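Local coordinates for nitrate regulatory protein (Klebsiella oxytoca, PDB 4AKK) that senses nitrate and nitrite and binds the leader RNA of the nasF operon to bring about transcription antitermination, at residues V132-Q137 and I163-N168; Y190-G195 and A247-Q252; E218-L223 and Q384-W389. One frame throughout, in Å; residues are numbered along the deposited sequence.

Interaction 1. Residues V132-Q137 and I163-N168; sequences VWYLPQ and IRHLLN
Y134 and H165 reach toward each other between helix 122-134 and helix 152-167, neighbouring helices of the all-helical NIT nitrate-sensing domain. Their ring planes are only 11° from parallel, yet the rings are slid so far apart that they barely overlap; with centroids 4.7 Å apart, this is not a full stack. One side of each ring does the touching: CE2 of Y134 lies 3.3 Å from NE2 of H165, and its neighbour CD2 lies 3.4 Å from CD2 of H165. In both residues CG stands beside the backbone N and anti to the carbonyl carbon (chi1 -72° in Y134 and -66° in H165), which swings both rings into the gap between the helices. On the side of the Y134 ring away from H165, CD1 of W133 sits over the ring centre. One residue further along each segment, L135 and L166 meet more loosely, methyl to methyl, with CD2 of L135 4.4 Å from CD1 of L166; F109 of helix 92-117 packs against both leucines. The second subunit adds cover, I331 of that chain resting on Y134 and A332 of that chain on H165. The polar ends of the two rings are joined by a water, which lies at the imidazole edge in the ring plane, 2.7 Å from OH of Y134 and 3.0 Å from NE2 of H165.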
loop_
_atom_site.group_PDB
_atom_site.type_symbol
_atom_site.label_atom_id
_atom_site.label_comp_id
_atom_site.label_asym_id
_atom_site.label_seq_id
_atom_site.Cartn_x
_atom_site.Cartn_y
_atom_site.Cartn_z
ATOM N N VAL A 132 17.812 12.495 -12.830
ATOM C CA VAL A 132 18.915 13.241 -13.436
ATOM C C VAL A 132 19.527 12.533 -14.656
ATOM O O VAL A 132 20.151 13.171 -15.504
ATOM C CB VAL A 132 20.003 13.551 -12.388
ATOM C CG1 VAL A 132 21.292 13.992 -13.049
ATOM C CG2 VAL A 132 19.500 14.618 -11.423
ATOM N N TRP A 133 19.344 11.218 -14.745
ATOM C CA TRP A 133 19.858 10.446 -15.877
ATOM C C TRP A 133 19.157 10.816 -17.180
ATOM O O TRP A 133 19.793 10.920 -18.226
ATOM C CB TRP A 133 19.717 8.946 -15.605
ATOM C CG TRP A 133 20.036 8.065 -16.777
ATOM C CD1 TRP A 133 19.238 7.814 -17.856
ATOM C CD2 TRP A 133 21.231 7.300 -16.979
ATOM N NE1 TRP A 133 19.864 6.951 -18.720
ATOM C CE2 TRP A 133 21.089 6.619 -18.204
ATOM C CE3 TRP A 133 22.408 7.128 -16.244
ATOM C CZ2 TRP A 133 22.080 5.779 -18.711
ATOM C CZ3 TRP A 133 23.391 6.294 -16.749
ATOM C CH2 TRP A 133 23.222 5.631 -17.971
ATOM N N TYR A 134 17.849 11.034 -17.109
ATOM C CA TYR A 134 17.059 11.365 -18.293
ATOM C C TYR A 134 17.103 12.835 -18.694
ATOM O O TYR A 134 16.862 13.162 -19.849
ATOM C CB TYR A 134 15.598 10.964 -18.088
ATOM C CG TYR A 134 15.376 9.478 -18.128
ATOM C CD1 TYR A 134 15.215 8.815 -19.337
ATOM C CD2 TYR A 134 15.333 8.736 -16.959
ATOM C CE1 TYR A 134 15.023 7.446 -19.376
ATOM C CE2 TYR A 134 15.140 7.375 -16.988
ATOM C CZ TYR A 134 14.985 6.733 -18.196
ATOM O OH TYR A 134 14.790 5.372 -18.216
ATOM N N LEU A 135 17.382 13.724 -17.746
ATOM C CA LEU A 135 17.336 15.154 -18.031
ATOM C C LEU A 135 18.190 15.607 -19.225
ATOM O O LEU A 135 17.726 16.400 -20.039
ATOM C CB LEU A 135 17.646 15.977 -16.778
ATOM C CG LEU A 135 16.504 15.961 -15.760
ATOM C CD1 LEU A 135 16.866 16.727 -14.495
ATOM C CD2 LEU A 135 15.223 16.514 -16.375
ATOM N N PRO A 136 19.435 15.107 -19.338
ATOM C CA PRO A 136 20.288 15.545 -20.451
ATOM C C PRO A 136 19.791 15.093 -21.823
ATOM O O PRO A 136 20.358 15.489 -22.836
ATOM C CB PRO A 136 21.634 14.874 -20.151
ATOM C CG PRO A 136 21.589 14.523 -18.704
ATOM C CD PRO A 136 20.156 14.219 -18.412
ATOM N N GLN A 137 18.751 14.271 -21.862
ATOM C CA GLN A 137 18.234 13.790 -23.138
ATOM C C GLN A 137 17.270 14.792 -23.758
ATOM O O GLN A 137 16.840 14.631 -24.895
ATOM C CB GLN A 137 17.562 12.430 -22.971
ATOM C CG GLN A 137 18.434 11.415 -22.266
ATOM C CD GLN A 137 17.966 9.991 -22.484
ATOM O OE1 GLN A 137 16.806 9.746 -22.828
ATOM N NE2 GLN A 137 18.870 9.039 -22.280
ATOM N N ILE A 163 9.146 13.422 -16.668
ATOM C CA ILE A 163 8.232 13.906 -15.644
ATOM C C ILE A 163 7.963 12.896 -14.526
ATOM O O ILE A 163 7.954 13.245 -13.339
ATOM C CB ILE A 163 6.894 14.389 -16.279
ATOM C CG1 ILE A 163 7.134 15.703 -17.041
ATOM C CG2 ILE A 163 5.836 14.581 -15.190
ATOM C CD1 ILE A 163 6.010 16.107 -18.016
ATOM N N ARG A 164 7.749 11.642 -14.901
ATOM C CA ARG A 164 7.440 10.603 -13.922
ATOM C C ARG A 164 8.583 10.333 -12.933
ATOM O O ARG A 164 8.349 10.124 -11.738
ATOM C CB ARG A 164 7.052 9.307 -14.639
ATOM C CG ARG A 164 6.948 8.090 -13.714
ATOM C CD ARG A 164 6.306 6.915 -14.431
ATOM N NE ARG A 164 6.969 6.648 -15.700
ATOM C CZ ARG A 164 7.985 5.803 -15.845
ATOM N NH1 ARG A 164 8.447 5.125 -14.795
ATOM N NH2 ARG A 164 8.528 5.629 -17.043
ATOM N N HIS A 165 9.814 10.320 -13.429
ATOM C CA HIS A 165 10.970 10.130 -12.557
ATOM C C HIS A 165 11.220 11.325 -11.642
ATOM O O HIS A 165 11.720 11.166 -10.537
ATOM C CB HIS A 165 12.214 9.805 -13.370
ATOM C CG HIS A 165 12.128 8.486 -14.065
ATOM N ND1 HIS A 165 11.846 7.251 -13.591
ATOM C CD2 HIS A 165 12.289 8.346 -15.427
ATOM C CE1 HIS A 165 11.862 6.394 -14.662
ATOM N NE2 HIS A 165 12.134 7.078 -15.757
ATOM N N LEU A 166 10.852 12.515 -12.099
ATOM C CA LEU A 166 10.985 13.708 -11.272
ATOM C C LEU A 166 9.985 13.620 -10.139
ATOM O O LEU A 166 10.330 13.844 -8.987
ATOM C CB LEU A 166 10.749 14.976 -12.094
ATOM C CG LEU A 166 11.929 15.372 -12.977
ATOM C CD1 LEU A 166 11.521 16.462 -13.954
ATOM C CD2 LEU A 166 13.111 15.814 -12.106
ATOM N N LEU A 167 8.749 13.274 -10.485
ATOM C CA LEU A 167 7.674 13.108 -9.516
ATOM C C LEU A 167 7.949 12.014 -8.489
ATOM O O LEU A 167 7.572 12.156 -7.329
ATOM C CB LEU A 167 6.351 12.810 -10.230
ATOM C CG LEU A 167 5.714 13.972 -10.988
ATOM C CD1 LEU A 167 4.374 13.554 -11.578
ATOM C CD2 LEU A 167 5.543 15.178 -10.082
ATOM N N ASN A 168 8.601 10.934 -8.917
ATOM C CA ASN A 168 8.934 9.825 -8.028
ATOM C C ASN A 168 9.928 10.228 -6.947
ATOM O O ASN A 168 10.110 9.510 -5.968
ATOM C CB ASN A 168 9.495 8.612 -8.804
ATOM C CG ASN A 168 8.451 7.923 -9.677
ATOM O OD1 ASN A 168 7.253 8.140 -9.523
ATOM N ND2 ASN A 168 8.916 7.087 -10.607
HETATM O O HOH W 1 12.274 4.608 -17.513
#

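Interaction 2. Residues Y190-G195 and A247-Q252; sequences YSFMQG and ALFAEQ
F192 presents the rim of its ring to F249: CD1 of F249 lies at the F192 edge, in its plane, and CE2 is the atom of F192 that meets it. The planes are turned 76° from each other, with the centroids 5.7 Å apart. Each phenylalanine pairs edge-to-face with F237 of helix 217-240, which makes a three-ring aromatic cluster inside the helical NIT domain, drawn from helix 180-212, helix 217-240 and helix 243-252. Beyond these rings, L293 and E297 of helix 277-312 lie against F192, so that a fourth helix borders the cluster.

Between the two segments this ring pair is the whole contact. The backbones stay well apart, with CA of F192 10.3 Å from CA of F249, and the two rings span the gap. Each side chain extends away from its own backbone N, with CG in the anti position (chi1 -172° in F192), and each is aimed at the other helix. F192 is buried, whereas F249, on the short helix 243-252, is partly exposed.

S191 gives helix 180-212 a second tie to helix 217-240: its OG bonds to S236 OG, the neighbour of F237 in sequence, and also to V187 O within its own helix. On the side turned from F249, Y190 OH is bonded by NE2 of Q351 on helix 341-358. A weak bond of 3.3 Å also runs from Q194 NE2 to Y190 OH. Across the contact itself the touch comes down, on the F192 side, to a single carbon, CE2 of F192, which sits 3.7 Å from both CD1 and CE1 of F249.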
loop_
_atom_site.group_PDB
_atom_site.type_symbol
_atom_site.label_atom_id
_atom_site.label_comp_id
_atom_site.label_asym_id
_atom_site.label_seq_id
_atom_site.Cartn_x
_atom_site.Cartn_y
_atom_site.Cartn_z
ATOM N N TYR A 190 1.987 15.700 -3.433
ATOM C CA TYR A 190 2.319 14.664 -4.405
ATOM C C TYR A 190 1.048 14.145 -5.069
ATOM O O TYR A 190 1.001 13.974 -6.284
ATOM C CB TYR A 190 3.066 13.501 -3.738
ATOM C CG TYR A 190 3.201 12.301 -4.638
ATOM C CD1 TYR A 190 4.002 12.352 -5.771
ATOM C CD2 TYR A 190 2.517 11.125 -4.371
ATOM C CE1 TYR A 190 4.124 11.270 -6.609
ATOM C CE2 TYR A 190 2.631 10.031 -5.209
ATOM C CZ TYR A 190 3.437 10.115 -6.330
ATOM O OH TYR A 190 3.562 9.039 -7.172
ATOM N N SER A 191 0.022 13.884 -4.263
ATOM C CA SER A 191 -1.245 13.415 -4.811
ATOM C C SER A 191 -1.738 14.407 -5.845
ATOM O O SER A 191 -2.157 14.025 -6.929
ATOM C CB SER A 191 -2.303 13.259 -3.724
ATOM O OG SER A 191 -1.876 12.358 -2.722
ATOM N N PHE A 192 -1.703 15.687 -5.491
ATOM C CA PHE A 192 -2.188 16.725 -6.378
ATOM C C PHE A 192 -1.325 16.804 -7.642
ATOM O O PHE A 192 -1.847 16.896 -8.751
ATOM C CB PHE A 192 -2.201 18.075 -5.647
ATOM C CG PHE A 192 -2.866 19.172 -6.417
ATOM C CD1 PHE A 192 -2.165 19.884 -7.378
ATOM C CD2 PHE A 192 -4.198 19.488 -6.185
ATOM C CE1 PHE A 192 -2.778 20.896 -8.092
ATOM C CE2 PHE A 192 -4.815 20.499 -6.898
ATOM C CZ PHE A 192 -4.106 21.201 -7.851
ATOM N N MET A 193 -0.006 16.784 -7.465
ATOM C CA MET A 193 0.920 16.882 -8.584
ATOM C C MET A 193 0.662 15.731 -9.554
ATOM O O MET A 193 0.714 15.895 -10.778
ATOM C CB MET A 193 2.383 16.831 -8.095
ATOM C CG MET A 193 2.938 18.149 -7.519
ATOM S SD MET A 193 4.580 17.990 -6.740
ATOM C CE MET A 193 5.609 17.859 -8.181
ATOM N N GLN A 194 0.387 14.562 -8.992
ATOM C CA GLN A 194 0.178 13.360 -9.783
ATOM C C GLN A 194 -1.152 13.408 -10.545
ATOM O O GLN A 194 -1.217 13.024 -11.708
ATOM C CB GLN A 194 0.253 12.116 -8.886
ATOM C CG GLN A 194 0.331 10.814 -9.658
ATOM C CD GLN A 194 1.539 10.744 -10.575
ATOM O OE1 GLN A 194 1.406 10.801 -11.802
ATOM N NE2 GLN A 194 2.724 10.631 -9.987
ATOM N N GLY A 195 -2.206 13.893 -9.900
ATOM C CA GLY A 195 -3.470 14.066 -10.590
ATOM C C GLY A 195 -3.328 15.031 -11.764
ATOM O O GLY A 195 -3.920 14.834 -12.831
ATOM N N ALA A 247 -10.845 24.158 -0.157
ATOM C CA ALA A 247 -11.757 25.241 -0.502
ATOM C C ALA A 247 -11.313 25.918 -1.798
ATOM O O ALA A 247 -12.089 26.043 -2.748
ATOM C CB ALA A 247 -11.825 26.257 0.631
ATOM N N LEU A 248 -10.056 26.353 -1.827
ATOM C CA LEU A 248 -9.510 27.010 -3.009
ATOM C C LEU A 248 -9.661 26.143 -4.254
ATOM O O LEU A 248 -9.962 26.642 -5.338
ATOM C CB LEU A 248 -8.033 27.353 -2.802
ATOM C CG LEU A 248 -7.403 28.020 -4.018
ATOM C CD1 LEU A 248 -8.000 29.406 -4.201
ATOM C CD2 LEU A 248 -5.892 28.093 -3.881
ATOM N N PHE A 249 -9.439 24.842 -4.082
ATOM C CA PHE A 249 -9.540 23.859 -5.156
ATOM C C PHE A 249 -10.975 23.760 -5.664
ATOM O O PHE A 249 -11.219 23.710 -6.865
ATOM C CB PHE A 249 -9.067 22.490 -4.632
ATOM C CG PHE A 249 -9.132 21.373 -5.646
ATOM C CD1 PHE A 249 -8.377 21.425 -6.811
ATOM C CD2 PHE A 249 -9.909 20.247 -5.407
ATOM C CE1 PHE A 249 -8.417 20.386 -7.734
ATOM C CE2 PHE A 249 -9.957 19.205 -6.318
ATOM C CZ PHE A 249 -9.207 19.273 -7.491
ATOM N N ALA A 250 -11.927 23.728 -4.742
ATOM C CA ALA A 250 -13.324 23.550 -5.112
ATOM C C ALA A 250 -13.830 24.761 -5.877
ATOM O O ALA A 250 -14.675 24.641 -6.765
ATOM C CB ALA A 250 -14.173 23.305 -3.873
ATOM N N GLU A 251 -13.298 25.928 -5.526
ATOM C CA GLU A 251 -13.701 27.180 -6.159
ATOM C C GLU A 251 -12.953 27.445 -7.473
ATOM O O GLU A 251 -13.564 27.824 -8.473
ATOM C CB GLU A 251 -13.507 28.348 -5.184
ATOM C CG GLU A 251 -14.234 28.170 -3.843
ATOM C CD GLU A 251 -13.929 29.280 -2.836
ATOM O OE1 GLU A 251 -12.745 29.668 -2.705
ATOM O OE2 GLU A 251 -14.874 29.760 -2.170
ATOM N N GLN A 252 -11.638 27.234 -7.468
ATOM C CA GLN A 252 -10.789 27.553 -8.622
ATOM C C GLN A 252 -10.777 26.496 -9.733
ATOM O O GLN A 252 -10.509 26.812 -10.887
ATOM C CB GLN A 252 -9.346 27.808 -8.172
ATOM C CG GLN A 252 -9.151 29.056 -7.335
ATOM C CD GLN A 252 -9.076 30.315 -8.178
ATOM O OE1 GLN A 252 -8.101 30.535 -8.903
ATOM N NE2 GLN A 252 -10.104 31.155 -8.082
#

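Interaction 3. Residues E218-L223 and Q384-W389; sequences ELRQQL and QEEQAW
R220 and E386 form a two-pronged salt bridge. The guanidinium meets the carboxylate end-on, nearly coplanar with it: NH1 of R220 gives a hydrogen bond of 2.8 Å to OE2 of E386, and NH2 of R220 gives one of 3.0 Å to OE1 of E386, each using the syn lone pair of its oxygen. This pairing fixes the rotation of both flat groups. NH1 also reaches the carbonyl O of C267, and E386 OE2 receives a further bond from NE2 of Q390.

A cation-pi stack comes next. R220, extended at first and then bent at chi3 (75°), lays one face of its guanidinium, whose edge the carboxylate holds, flat on the indole of W389, the planes 9° apart, with CZ of R220 3.9 Å from the centroid of the six-membered ring. The aliphatic part lies along the same ring, CD of R220 standing 3.6 Å from CH2 of W389. These contacts join the NIT nitrate-receptor domain, through helix 217-240, to the ANTAR RNA-binding domain, through helix 385-399. The two short helical segments run nearly parallel with their axes 14.2 Å apart, a gap that the side chains of R220, Q221, E386 and W389 bridge; M403 of helix 403-412 packs on Q221 and W389.

A neutral hydrogen bond completes the set. NE1 of W389 donates to OE1 of Q221 over 2.8 Å at an N-H...O angle of 159°, in the ring plane as well as in the carbonyl plane of the amide. The amide itself is turned steeply to the indole, and its NE2 bonds to OD1 of D225.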
loop_
_atom_site.group_PDB
_atom_site.type_symbol
_atom_site.label_atom_id
_atom_site.label_comp_id
_atom_site.label_asym_id
_atom_site.label_seq_id
_atom_site.Cartn_x
_atom_site.Cartn_y
_atom_site.Cartn_z
ATOM N N GLU A 218 -7.411 1.385 -28.706
ATOM C CA GLU A 218 -6.202 1.531 -27.905
ATOM C C GLU A 218 -6.071 2.925 -27.271
ATOM O O GLU A 218 -5.942 3.058 -26.056
ATOM C CB GLU A 218 -4.989 1.254 -28.801
ATOM C CG GLU A 218 -3.650 1.527 -28.156
ATOM C CD GLU A 218 -3.362 0.573 -27.028
ATOM O OE1 GLU A 218 -3.662 -0.628 -27.195
ATOM O OE2 GLU A 218 -2.841 1.012 -25.981
ATOM N N LEU A 219 -6.090 3.957 -28.112
ATOM C CA LEU A 219 -5.984 5.341 -27.654
ATOM C C LEU A 219 -7.115 5.672 -26.691
ATOM O O LEU A 219 -6.903 6.291 -25.647
ATOM C CB LEU A 219 -5.982 6.307 -28.849
ATOM C CG LEU A 219 -5.759 7.789 -28.542
ATOM C CD1 LEU A 219 -4.430 7.993 -27.832
ATOM C CD2 LEU A 219 -5.826 8.642 -29.824
ATOM N N ARG A 220 -8.318 5.233 -27.032
ATOM C CA ARG A 220 -9.452 5.415 -26.153
ATOM C C ARG A 220 -9.262 4.779 -24.758
ATOM O O ARG A 220 -9.662 5.359 -23.740
ATOM C CB ARG A 220 -10.736 4.903 -26.822
ATOM C CG ARG A 220 -11.941 4.941 -25.876
ATOM C CD ARG A 220 -13.232 4.530 -26.568
ATOM N NE ARG A 220 -13.310 3.093 -26.779
ATOM C CZ ARG A 220 -14.381 2.467 -27.260
ATOM N NH1 ARG A 220 -15.462 3.161 -27.593
ATOM N NH2 ARG A 220 -14.369 1.148 -27.416
ATOM N N GLN A 221 -8.674 3.584 -24.697
ATOM C CA GLN A 221 -8.472 2.951 -23.388
ATOM C C GLN A 221 -7.437 3.753 -22.585
ATOM O O GLN A 221 -7.637 4.029 -21.405
ATOM C CB GLN A 221 -8.068 1.469 -23.522
ATOM C CG GLN A 221 -8.094 0.690 -22.198
ATOM C CD GLN A 221 -9.487 0.567 -21.581
ATOM O OE1 GLN A 221 -10.418 0.046 -22.201
ATOM N NE2 GLN A 221 -9.629 1.041 -20.347
ATOM N N GLN A 222 -6.352 4.155 -23.244
ATOM C CA GLN A 222 -5.328 4.962 -22.595
ATOM C C GLN A 222 -5.910 6.285 -22.085
ATOM O O GLN A 222 -5.539 6.770 -21.017
ATOM C CB GLN A 222 -4.183 5.248 -23.565
ATOM C CG GLN A 222 -3.411 4.008 -24.019
ATOM C CD GLN A 222 -2.289 4.364 -24.987
ATOM O OE1 GLN A 222 -1.992 5.537 -25.200
ATOM N NE2 GLN A 222 -1.666 3.353 -25.582
ATOM N N LEU A 223 -6.823 6.867 -22.851
ATOM C CA LEU A 223 -7.411 8.139 -22.454
ATOM C C LEU A 223 -8.264 7.918 -21.217
ATOM O O LEU A 223 -8.099 8.579 -20.194
ATOM C CB LEU A 223 -8.248 8.735 -23.591
ATOM C CG LEU A 223 -9.061 9.985 -23.243
ATOM C CD1 LEU A 223 -8.125 11.146 -22.864
ATOM C CD2 LEU A 223 -9.938 10.364 -24.431
ATOM N N GLN A 384 -23.837 -6.568 -26.590
ATOM C CA GLN A 384 -22.866 -6.502 -27.675
ATOM C C GLN A 384 -21.516 -6.106 -27.080
ATOM O O GLN A 384 -21.460 -5.557 -25.985
ATOM C CB GLN A 384 -23.305 -5.479 -28.723
ATOM C CG GLN A 384 -24.761 -5.620 -29.157
ATOM C CD GLN A 384 -25.057 -6.988 -29.749
ATOM O OE1 GLN A 384 -24.368 -7.441 -30.663
ATOM N NE2 GLN A 384 -26.088 -7.653 -29.228
ATOM N N GLU A 385 -20.432 -6.372 -27.797
ATOM C CA GLU A 385 -19.100 -6.122 -27.255
ATOM C C GLU A 385 -18.858 -4.657 -26.880
ATOM O O GLU A 385 -18.372 -4.362 -25.786
ATOM C CB GLU A 385 -18.016 -6.606 -28.216
ATOM C CG GLU A 385 -16.622 -6.461 -27.642
ATOM C CD GLU A 385 -15.541 -6.939 -28.584
ATOM O OE1 GLU A 385 -15.876 -7.402 -29.697
ATOM O OE2 GLU A 385 -14.352 -6.849 -28.208
ATOM N N GLU A 386 -19.186 -3.742 -27.787
ATOM C CA GLU A 386 -19.019 -2.319 -27.511
ATOM C C GLU A 386 -19.925 -1.911 -26.353
ATOM O O GLU A 386 -19.504 -1.193 -25.448
ATOM C CB GLU A 386 -19.306 -1.477 -28.763
ATOM C CG GLU A 386 -19.347 0.037 -28.503
ATOM C CD GLU A 386 -17.970 0.623 -28.219
ATOM O OE1 GLU A 386 -16.984 -0.145 -28.219
ATOM O OE2 GLU A 386 -17.873 1.851 -28.003
ATOM N N GLN A 387 -21.163 -2.395 -26.375
ATOM C CA GLN A 387 -22.112 -2.137 -25.301
ATOM C C GLN A 387 -21.542 -2.587 -23.954
ATOM O O GLN A 387 -21.671 -1.895 -22.941
ATOM C CB GLN A 387 -23.423 -2.874 -25.584
ATOM C CG GLN A 387 -24.510 -2.688 -24.526
ATOM C CD GLN A 387 -25.767 -3.490 -24.844
ATOM O OE1 GLN A 387 -25.769 -4.335 -25.746
ATOM N NE2 GLN A 387 -26.842 -3.231 -24.103
ATOM N N ALA A 388 -20.927 -3.763 -23.960
ATOM C CA ALA A 388 -20.274 -4.326 -22.785
ATOM C C ALA A 388 -19.207 -3.381 -22.235
ATOM O O ALA A 388 -19.155 -3.106 -21.033
ATOM C CB ALA A 388 -19.655 -5.677 -23.137
ATOM N N TRP A 389 -18.357 -2.886 -23.127
ATOM C CA TRP A 389 -17.288 -1.980 -22.740
ATOM C C TRP A 389 -17.873 -0.693 -22.168
ATOM O O TRP A 389 -17.424 -0.202 -21.131
ATOM C CB TRP A 389 -16.366 -1.683 -23.928
ATOM C CG TRP A 389 -15.158 -0.876 -23.549
ATOM C CD1 TRP A 389 -13.951 -1.355 -23.113
ATOM C CD2 TRP A 389 -15.043 0.551 -23.564
ATOM N NE1 TRP A 389 -13.091 -0.311 -22.849
ATOM C CE2 TRP A 389 -13.736 0.871 -23.121
ATOM C CE3 TRP A 389 -15.919 1.595 -23.904
ATOM C CZ2 TRP A 389 -13.282 2.192 -23.016
ATOM C CZ3 TRP A 389 -15.466 2.909 -23.806
ATOM C CH2 TRP A 389 -14.158 3.196 -23.364
#

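Overall arrangement
Interactions 1 and 2 both lie within the NIT domain and follow one another along the chain; interaction 3 reaches from that domain to the ANTAR domain, and its segments alternate in sequence with those of interaction 2. The first two touch where CD2 of L167 packs 3.3 Å from CE of M193, linking helix 152-167 to helix 180-212. Interaction 3 stands apart, its nearest atoms about 11 Å from interaction 2 and about 13 Å from interaction 1. The chemistry changes with place: aromatic and apolar packing with one bridging water in buried interaction 1, two phenylalanines in partly buried interaction 2, and charge, cation-pi and hydrogen bonding at the domain boundary, a mostly buried contact in which E386 is exposed.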